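Local coordinates for protein flagellin B1 (Methanocaldococcus jannaschii DSM 2661, PDB 5YA6) that probably serves as a structural subunit of the archaeal flagellum (archaellum), through a beta-rich domain that also carries a calcium-binding site, at residues D30-Y35 against V122-V127; A50-I55 against G140-E145. All coordinates share one frame; numbering follows the deposited sequence.

Contact 1: residues D30-Y35 against V122-V127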
loop_
_atom_site.group_PDB
_atom_site.type_symbol
_atom_site.label_atom_id
_atom_site.label_comp_id
_atom_site.label_asym_id
_atom_site.label_seq_id
_atom_site.Cartn_x
_atom_site.Cartn_y
_atom_site.Cartn_z
ATOM N N ASP B 30 13.502 -11.263 -7.007
ATOM C CA ASP B 30 14.129 -11.510 -5.719
ATOM C C ASP B 30 14.593 -10.228 -5.034
ATOM O O ASP B 30 14.875 -10.246 -3.865
ATOM C CB ASP B 30 15.288 -12.507 -5.863
ATOM C CG ASP B 30 16.427 -11.951 -6.698
ATOM O OD1 ASP B 30 16.150 -11.538 -7.811
ATOM O OD2 ASP B 30 17.603 -11.892 -6.248
ATOM N N LYS B 31 14.729 -9.125 -5.775
ATOM C CA LYS B 31 15.237 -7.892 -5.252
ATOM C C LYS B 31 14.478 -6.713 -5.845
ATOM O O LYS B 31 14.017 -6.783 -7.054
ATOM C CB LYS B 31 16.726 -7.704 -5.532
ATOM C CG LYS B 31 17.683 -8.642 -4.818
ATOM C CD LYS B 31 19.108 -8.334 -5.290
ATOM C CE LYS B 31 20.091 -8.938 -4.367
ATOM N NZ LYS B 31 21.490 -8.676 -4.857
ATOM N N LEU B 32 14.310 -5.671 -5.027
ATOM C CA LEU B 32 13.599 -4.417 -5.421
ATOM C C LEU B 32 14.553 -3.253 -5.242
ATOM O O LEU B 32 15.342 -3.227 -4.300
ATOM C CB LEU B 32 12.333 -4.144 -4.598
ATOM C CG LEU B 32 11.254 -5.211 -4.684
ATOM C CD1 LEU B 32 10.220 -4.984 -3.631
ATOM C CD2 LEU B 32 10.642 -5.245 -6.079
ATOM N N ALA B 33 14.406 -2.243 -6.073
ATOM C CA ALA B 33 15.128 -0.994 -5.948
ATOM C C ALA B 33 14.082 0.120 -6.028
ATOM O O ALA B 33 13.439 0.336 -7.108
ATOM C CB ALA B 33 16.179 -0.867 -7.052
ATOM N N ILE B 34 13.883 0.827 -4.889
ATOM C CA ILE B 34 12.823 1.842 -4.803
ATOM C C ILE B 34 13.457 3.205 -4.830
ATOM O O ILE B 34 14.217 3.585 -3.896
ATOM C CB ILE B 34 11.987 1.654 -3.516
ATOM C CG1 ILE B 34 11.408 0.238 -3.502
ATOM C CG2 ILE B 34 10.978 2.763 -3.350
ATOM C CD1 ILE B 34 10.921 -0.190 -2.113
ATOM N N TYR B 35 13.203 3.953 -5.885
ATOM C CA TYR B 35 13.858 5.261 -6.069
ATOM C C TYR B 35 13.015 6.378 -5.482
ATOM O O TYR B 35 11.804 6.414 -5.646
ATOM C CB TYR B 35 14.143 5.574 -7.517
ATOM C CG TYR B 35 15.133 4.574 -8.140
ATOM C CD1 TYR B 35 14.754 3.326 -8.579
ATOM C CD2 TYR B 35 16.460 4.932 -8.342
ATOM C CE1 TYR B 35 15.653 2.425 -9.129
ATOM C CE2 TYR B 35 17.376 4.036 -8.893
ATOM C CZ TYR B 35 16.969 2.801 -9.315
ATOM O OH TYR B 35 17.917 1.917 -9.837
ATOM N N VAL B 122 16.166 -3.552 -1.434
ATOM C CA VAL B 122 15.386 -4.531 -0.669
ATOM C C VAL B 122 15.560 -5.945 -1.222
ATOM O O VAL B 122 15.425 -6.139 -2.434
ATOM C CB VAL B 122 13.866 -4.157 -0.679
ATOM C CG1 VAL B 122 13.032 -5.175 0.107
ATOM C CG2 VAL B 122 13.686 -2.769 -0.090
ATOM N N ASN B 123 15.947 -6.910 -0.367
ATOM C CA ASN B 123 16.004 -8.277 -0.789
ATOM C C ASN B 123 14.677 -8.876 -0.549
ATOM O O ASN B 123 14.321 -9.266 0.585
ATOM C CB ASN B 123 17.066 -9.137 -0.084
ATOM C CG ASN B 123 17.231 -10.473 -0.809
ATOM O OD1 ASN B 123 16.306 -11.238 -0.900
ATOM N ND2 ASN B 123 18.390 -10.695 -1.430
ATOM N N ALA B 124 13.856 -8.873 -1.594
ATOM C CA ALA B 124 12.487 -9.410 -1.461
ATOM C C ALA B 124 12.445 -10.881 -1.119
ATOM O O ALA B 124 11.551 -11.307 -0.401
ATOM C CB ALA B 124 11.724 -9.181 -2.761
ATOM N N ASN B 125 13.396 -11.673 -1.646
ATOM C CA ASN B 125 13.508 -13.074 -1.324
ATOM C C ASN B 125 13.659 -13.264 0.197
ATOM O O ASN B 125 13.021 -14.138 0.787
ATOM C CB ASN B 125 14.688 -13.661 -2.126
ATOM C CG ASN B 125 14.805 -15.131 -2.044
ATOM O OD1 ASN B 125 13.874 -15.883 -2.321
ATOM N ND2 ASN B 125 16.005 -15.592 -1.679
ATOM N N ALA B 126 14.422 -12.394 0.829
ATOM C CA ALA B 126 14.643 -12.477 2.242
ATOM C C ALA B 126 13.458 -11.919 3.049
ATOM O O ALA B 126 13.010 -12.507 4.056
ATOM C CB ALA B 126 15.960 -11.826 2.607
ATOM N N VAL B 127 12.841 -10.839 2.580
ATOM C CA VAL B 127 11.681 -10.260 3.298
ATOM C C VAL B 127 10.423 -11.140 3.224
ATOM O O VAL B 127 9.744 -11.364 4.225
ATOM C CB VAL B 127 11.376 -8.821 2.768
ATOM C CG1 VAL B 127 10.169 -8.216 3.454
ATOM C CG2 VAL B 127 12.578 -7.895 3.002
#
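Leu32 and Val122 form an antiparallel hydrogen-bonded pair, the evidence being two backbone bonds: Leu32 N reaches Val122 O at 2.9 Å and Val122 N returns to Leu32 O at 3.0 Å. Their side chains lie on the same face of the sheet, where Val122 CG2 also meets the tip of Ile34 at CD1, 4.3 Å away. On the other face Lys31 can be followed outward. Its CB stands 3.7 Å from Val122 O; CG lies beside Asn123 ND2; the chain then runs extended, and CE passes the same nitrogen at 3.8 Å. The ammonium is engaged elsewhere, with NZ hydrogen-bonded to Phe79 O and in a cation-pi contact with Trp87.

After Asn123 the second segment leaves the strand and coils into helix 124-128, yet it keeps hold of its neighbour: Asn125 N donates to Asp30 O at 3.0 Å, nearly straight (163°) but tilted from the carbonyl plane. Ala124 CB lies close to that same carbonyl oxygen and also meets Leu32 CG. Asn123 is the N-cap. With CG anti to its backbone N (chi1 -168°), the amide folds over the first turn, and OD1 accepts from Ala126 N at 2.8 Å through a bent bond (144°). An alanine here removes this acceptor; the helix start would probably be left without its side-chain cap, and the Lys31 chain without the amide it passes. Asp30 OD1 is held by His21 ND1, which ties this end of the contact to strand 13-23. The whole is a strand-to-helix transition with a side-chain N-cap, set where an antiparallel strand pair ends inside the flagellin beta domain.

Contact 2: residues A50-I55 against G140-E145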
loop_
_atom_site.group_PDB
_atom_site.type_symbol
_atom_site.label_atom_id
_atom_site.label_comp_id
_atom_site.label_asym_id
_atom_site.label_seq_id
_atom_site.Cartn_x
_atom_site.Cartn_y
_atom_site.Cartn_z
ATOM N N ALA B 50 13.754 6.203 9.217
ATOM C CA ALA B 50 12.660 6.048 8.268
ATOM C C ALA B 50 12.297 4.592 8.162
ATOM O O ALA B 50 13.175 3.698 8.183
ATOM C CB ALA B 50 13.046 6.630 6.902
ATOM N N LYS B 51 10.997 4.288 8.055
ATOM C CA LYS B 51 10.535 2.950 8.022
ATOM C C LYS B 51 9.892 2.729 6.660
ATOM O O LYS B 51 9.220 3.611 6.152
ATOM C CB LYS B 51 9.540 2.693 9.126
ATOM C CG LYS B 51 10.213 2.685 10.523
ATOM C CD LYS B 51 9.271 2.925 11.682
ATOM C CE LYS B 51 10.003 2.819 13.030
ATOM N NZ LYS B 51 11.278 3.639 13.161
ATOM N N LEU B 52 10.187 1.588 6.098
ATOM C CA LEU B 52 9.619 1.117 4.883
ATOM C C LEU B 52 8.580 0.043 5.232
ATOM O O LEU B 52 8.910 -1.048 5.713
ATOM C CB LEU B 52 10.699 0.578 3.970
ATOM C CG LEU B 52 10.213 0.019 2.620
ATOM C CD1 LEU B 52 9.509 1.133 1.818
ATOM C CD2 LEU B 52 11.362 -0.563 1.838
ATOM N N PHE B 53 7.327 0.307 4.846
ATOM C CA PHE B 53 6.191 -0.619 5.065
ATOM C C PHE B 53 5.840 -1.255 3.763
ATOM O O PHE B 53 5.687 -0.534 2.789
ATOM C CB PHE B 53 4.991 0.195 5.636
ATOM C CG PHE B 53 5.255 0.860 6.977
ATOM C CD1 PHE B 53 4.978 0.213 8.189
ATOM C CD2 PHE B 53 5.725 2.125 7.040
ATOM C CE1 PHE B 53 5.271 0.824 9.411
ATOM C CE2 PHE B 53 5.994 2.756 8.257
ATOM C CZ PHE B 53 5.745 2.104 9.454
ATOM N N LEU B 54 5.795 -2.565 3.690
ATOM C CA LEU B 54 5.422 -3.264 2.486
ATOM C C LEU B 54 4.395 -4.362 2.764
ATOM O O LEU B 54 4.709 -5.304 3.474
ATOM C CB LEU B 54 6.625 -3.946 1.898
ATOM C CG LEU B 54 7.749 -3.032 1.380
ATOM C CD1 LEU B 54 8.977 -3.871 1.005
ATOM C CD2 LEU B 54 7.279 -2.255 0.172
ATOM N N ILE B 55 3.264 -4.341 2.076
ATOM C CA ILE B 55 2.288 -5.413 2.161
ATOM C C ILE B 55 2.368 -6.299 0.912
ATOM O O ILE B 55 2.366 -5.836 -0.233
ATOM C CB ILE B 55 0.852 -4.809 2.209
ATOM C CG1 ILE B 55 0.657 -3.841 3.357
ATOM C CG2 ILE B 55 -0.222 -5.932 2.241
ATOM C CD1 ILE B 55 -0.438 -2.797 3.166
ATOM N N GLY B 140 2.907 -0.200 -0.415
ATOM C CA GLY B 140 3.773 0.232 0.701
ATOM C C GLY B 140 3.939 1.728 0.806
ATOM O O GLY B 140 3.489 2.473 -0.060
ATOM N N GLN B 141 4.627 2.181 1.869
ATOM C CA GLN B 141 4.938 3.570 2.057
ATOM C C GLN B 141 6.336 3.598 2.704
ATOM O O GLN B 141 6.705 2.707 3.468
ATOM C CB GLN B 141 3.950 4.302 2.984
ATOM C CG GLN B 141 2.518 4.342 2.353
ATOM C CD GLN B 141 1.577 5.219 3.176
ATOM O OE1 GLN B 141 1.988 5.864 4.134
ATOM N NE2 GLN B 141 0.299 5.297 2.747
ATOM N N PHE B 142 7.100 4.640 2.321
ATOM C CA PHE B 142 8.393 4.973 2.974
ATOM C C PHE B 142 8.226 6.241 3.764
ATOM O O PHE B 142 8.013 7.310 3.202
ATOM C CB PHE B 142 9.468 5.131 1.927
ATOM C CG PHE B 142 10.865 5.331 2.534
ATOM C CD1 PHE B 142 11.351 4.426 3.434
ATOM C CD2 PHE B 142 11.673 6.388 2.136
ATOM C CE1 PHE B 142 12.605 4.575 3.982
ATOM C CE2 PHE B 142 12.947 6.511 2.668
ATOM C CZ PHE B 142 13.406 5.609 3.575
ATOM N N GLN B 143 8.280 6.097 5.093
ATOM C CA GLN B 143 7.880 7.125 6.014
ATOM C C GLN B 143 9.075 7.535 6.930
ATOM O O GLN B 143 9.409 6.844 7.866
ATOM C CB GLN B 143 6.766 6.570 6.881
ATOM C CG GLN B 143 6.219 7.620 7.869
ATOM C CD GLN B 143 5.616 8.827 7.228
ATOM O OE1 GLN B 143 4.511 8.776 6.642
ATOM N NE2 GLN B 143 6.358 9.958 7.299
ATOM N N PRO B 144 9.647 8.651 6.647
ATOM C CA PRO B 144 10.606 9.176 7.623
ATOM C C PRO B 144 9.900 9.664 8.881
ATOM O O PRO B 144 8.677 9.852 8.917
ATOM C CB PRO B 144 11.189 10.400 6.872
ATOM C CG PRO B 144 11.093 9.985 5.459
ATOM C CD PRO B 144 9.615 9.470 5.457
ATOM N N GLU B 145 10.684 9.941 9.895
ATOM C CA GLU B 145 10.096 10.422 11.116
ATOM C C GLU B 145 9.255 11.675 10.901
ATOM O O GLU B 145 8.129 11.787 11.466
ATOM C CB GLU B 145 11.182 10.632 12.153
ATOM C CG GLU B 145 10.620 11.125 13.496
ATOM C CD GLU B 145 11.705 11.356 14.543
ATOM O OE1 GLU B 145 11.333 11.793 15.682
ATOM O OE2 GLU B 145 12.902 11.106 14.271
#
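Gly140 begins the pairing with its alpha carbon 2.9 Å from Phe53 O, opposite Leu54 in a non-hydrogen-bonded pair. A beta carbon built here would run into both Phe53 O and Leu54 CD2, so this close approach probably relies on the absence of a side chain. Gln141 follows in a hydrogen-bonded pair with Phe53: Phe53 N reaches Gln141 O at 2.8 Å almost straight, whereas Gln141 N meets Phe53 O through a more bent bond. Gln141 O also lies near the plane of the Phe53 ring, at its edge. The amide of Gln141 turns outward to the second subunit, where its NE2 donates to Ser139 OG and Glu137 O of that chain.

This is regular antiparallel pairing, strand 51-56 beside strand 137-143 with segment axes 175° apart, within the mixed nine-stranded sheet of the flagellin domain. Phe142 projects from the opposite face to Gln141. Its CG is anti to the backbone N (chi1 -174°), which carries the ring along the partner strand toward Ala50: Leu52 CB approaches Phe142 CD1, and Ala50 CB touches Phe142 CZ at 3.5 Å. Tyr95 meets this ring edge-to-face, while Leu13 and Leu120 also pack on Phe142.

Gln143 returns to the Phe53 face. Its N donates to Lys51 O at 2.9 Å, and Lys51 N donates back to Gln143 O from above the carbonyl plane. Gln143 CB sits at the Phe53 ring edge, 4.1 Å from CE2. Beyond it the chain bends at chi2 (61°), bringing NE2 to Pro144 O at 2.8 Å, in the plane of the amide; the same nitrogen donates to Gly147 O. Pro144 finally sets CG 4.1 Å from Ala50 CB.

How the contacts relate
The centres of contacts 1 and 2 lie about 14 Å apart, and both belong to the same mixed sheet. Across it, strands 59-69 and 94-99 separate the 51-56/137-143 pair of contact 2 from the 117-123/28-38 pair of contact 1. The two nevertheless touch: Leu52 CD2 packs on Val122 CG2 at 3.7 Å and on Ile34 CD1 at 4.0 Å, consistent with a sheet curved enough to bring these separated strands together over a shared apolar interior. Along the chain the segments alternate, 30-35, 50-55, 122-127, 140-145, and helix 124-128 leads on to strand 137-143. Two long-range pairings thus interlock sequence-distant parts into one domain, with contact 2 also bordering the second subunit.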